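Local atomic coordinates of PTS-dependent dihydroxyacetone kinase operon regulatory protein (Escherichia coli, PDB entry 4LRZ), a protein that activates transcription of the dhaKLM operon from a sigma-70 promoter and represses its own expression, this chain being its N-terminal part, probably a sensor region. Residues L85-N88 against T93-Q96. Residues are numbered along the deposited sequence; the frame is centred on the assembly and turned at random.
Sequences LSRN and TLQQ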
ATOM      1  N   LEU F  85       6.381   5.411 -22.369  1.00 35.86           N
ATOM      2  CA  LEU F  85       7.407   4.527 -21.782  1.00 36.26           C
ATOM      3  C   LEU F  85       7.216   3.052 -22.223  1.00 36.67           C
ATOM      4  O   LEU F  85       8.187   2.334 -22.462  1.00 35.84           O
ATOM      5  CB  LEU F  85       7.379   4.625 -20.248  1.00 35.94           C
ATOM      6  CG  LEU F  85       7.748   5.990 -19.644  1.00 37.86           C
ATOM      7  CD1 LEU F  85       7.432   6.002 -18.165  1.00 39.05           C
ATOM      8  CD2 LEU F  85       9.231   6.319 -19.862  1.00 38.32           C
ATOM      9  N   SER F  86       5.951   2.625 -22.315  1.00 36.56           N
ATOM     10  CA  SER F  86       5.607   1.250 -22.705  1.00 37.00           C
ATOM     11  C   SER F  86       4.222   1.179 -23.334  1.00 36.25           C
ATOM     12  O   SER F  86       3.326   1.971 -22.999  1.00 35.25           O
ATOM     13  CB  SER F  86       5.616   0.373 -21.464  1.00 37.59           C
ATOM     14  OG  SER F  86       5.916  -0.982 -21.791  1.00 42.85           O
ATOM     15  N   ARG F  87       4.050   0.226 -24.245  1.00 36.37           N
ATOM     16  CA  ARG F  87       2.779  -0.018 -24.908  1.00 36.99           C
ATOM     17  C   ARG F  87       2.443  -1.516 -24.907  1.00 37.68           C
ATOM     18  O   ARG F  87       3.328  -2.345 -25.060  1.00 38.87           O
ATOM     19  CB  ARG F  87       2.873   0.454 -26.368  1.00 36.44           C
ATOM     20  CG  ARG F  87       3.270   1.915 -26.522  1.00 37.90           C
ATOM     21  CD  ARG F  87       4.398   2.103 -27.529  1.00 39.77           C
ATOM     22  NE  ARG F  87       4.049   1.526 -28.801  1.00 41.59           N
ATOM     23  CZ  ARG F  87       4.539   0.383 -29.264  1.00 44.77           C
ATOM     24  NH1 ARG F  87       5.454  -0.312 -28.562  1.00 47.81           N
ATOM     25  NH2 ARG F  87       4.126  -0.044 -30.441  1.00 38.76           N
ATOM     26  N   ASN F  88       1.179  -1.875 -24.782  1.00 37.84           N
ATOM     27  CA  ASN F  88       0.804  -3.270 -24.990  1.00 39.77           C
ATOM     28  C   ASN F  88      -0.642  -3.302 -25.396  1.00 39.91           C
ATOM     29  O   ASN F  88      -1.245  -2.226 -25.525  1.00 39.79           O
ATOM     30  CB  ASN F  88       1.100  -4.163 -23.763  1.00 40.26           C
ATOM     31  CG  ASN F  88       0.204  -3.860 -22.613  1.00 41.99           C
ATOM     32  OD1 ASN F  88      -0.412  -4.750 -22.022  1.00 48.19           O
ATOM     33  ND2 ASN F  88       0.099  -2.604 -22.291  1.00 43.18           N
ATOM     34  N   THR F  93      -3.733  -2.858 -33.436  1.00 43.34           N
ATOM     35  CA  THR F  93      -4.038  -1.524 -32.972  1.00 41.80           C
ATOM     36  C   THR F  93      -2.701  -0.815 -32.712  1.00 41.13           C
ATOM     37  O   THR F  93      -2.507   0.312 -33.129  1.00 41.16           O
ATOM     38  CB  THR F  93      -5.019  -1.567 -31.787  1.00 41.41           C
ATOM     39  OG1 THR F  93      -6.176  -2.317 -32.180  1.00 42.57           O
ATOM     40  CG2 THR F  93      -5.471  -0.210 -31.375  1.00 39.66           C
ATOM     41  N   LEU F  94      -1.765  -1.519 -32.101  1.00 41.39           N
ATOM     42  CA  LEU F  94      -0.416  -1.027 -31.876  1.00 41.12           C
ATOM     43  C   LEU F  94       0.296  -0.702 -33.165  1.00 42.74           C
ATOM     44  O   LEU F  94       1.024   0.297 -33.206  1.00 41.72           O
ATOM     45  CB  LEU F  94       0.428  -2.013 -31.090  1.00 40.33           C
ATOM     46  CG  LEU F  94      -0.012  -2.101 -29.630  1.00 41.67           C
ATOM     47  CD1 LEU F  94       0.616  -3.314 -28.887  1.00 39.57           C
ATOM     48  CD2 LEU F  94       0.273  -0.762 -28.944  1.00 36.45           C
ATOM     49  N   GLN F  95       0.097  -1.498 -34.216  1.00 44.33           N
ATOM     50  CA  GLN F  95       0.701  -1.086 -35.476  1.00 46.47           C
ATOM     51  C   GLN F  95       0.049   0.172 -36.058  1.00 45.40           C
ATOM     52  O   GLN F  95       0.770   1.023 -36.562  1.00 45.57           O
ATOM     53  CB  GLN F  95       0.894  -2.226 -36.519  1.00 48.68           C
ATOM     54  CG  GLN F  95      -0.318  -2.607 -37.388  1.00 55.05           C
ATOM     55  CD  GLN F  95      -0.614  -1.687 -38.604  1.00 60.55           C
ATOM     56  OE1 GLN F  95       0.215  -0.852 -39.008  1.00 63.04           O
ATOM     57  NE2 GLN F  95      -1.814  -1.864 -39.202  1.00 61.39           N
ATOM     58  N   GLN F  96      -1.277   0.310 -35.968  1.00 44.95           N
ATOM     59  CA  GLN F  96      -1.947   1.536 -36.437  1.00 45.02           C
ATOM     60  C   GLN F  96      -1.498   2.814 -35.679  1.00 44.03           C
ATOM     61  O   GLN F  96      -1.247   3.863 -36.288  1.00 44.75           O
ATOM     62  CB  GLN F  96      -3.463   1.398 -36.393  1.00 45.36           C
ATOM     63  CG  GLN F  96      -3.987   0.244 -37.241  1.00 51.59           C
ATOM     64  CD  GLN F  96      -5.478  -0.055 -37.042  1.00 57.03           C
ATOM     65  OE1 GLN F  96      -6.142   0.522 -36.176  1.00 58.37           O
ATOM     66  NE2 GLN F  96      -6.011  -0.961 -37.864  1.00 60.85           N
TER
HETATM   67  O   HOH W   1       2.046   1.711 -30.638  1.00 25.68           O
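Arg87 and Leu94 meet by van der Waals contact at the base of the arginine and through one water held by NE of the guanidinium. Traced from the strand, Arg87 begins with CB, which lies 3.9 Å from Leu94 CD2. Its CG stands anti to the carbonyl carbon (chi1 -56°), and bends at chi2 and chi3 (131° and 55°) then fold the chain back toward the helix. The guanidinium thereby comes to rest with one face over the same methyl, CD2 lying 4.2 Å from NH2. At the edge of the group, in its plane, NE donates to the water at 2.7 Å. That water in turn donates to Leu94 O at 3.1 Å, linking the arginine to a backbone carbonyl of the helix. NH1 has a different partner, a long and weak ion pair with Asp104. The other branch of Leu94 works on the strand itself: CD1 packs 3.7 Å from Asn88 C and 3.9 Å from Asn88 CA. With an alanine at Leu94, CD1 and CD2 would be gone, and a gap would probably open beside the Asn88 backbone and under the face of the Arg87 guanidinium. The 158 Å² buried is modest, consistent with a surface contact. In the GAF domain of the probable sensor region, it joins strand 84-89, an outermost strand of the five-stranded antiparallel sheet, to helix 91-99, which follows after a short connection. Arg87 also touches Phe76 and Leu94 touches Ala74, both on the adjacent strand 74-79, while the Asn88 side chain packs against helix 51-66.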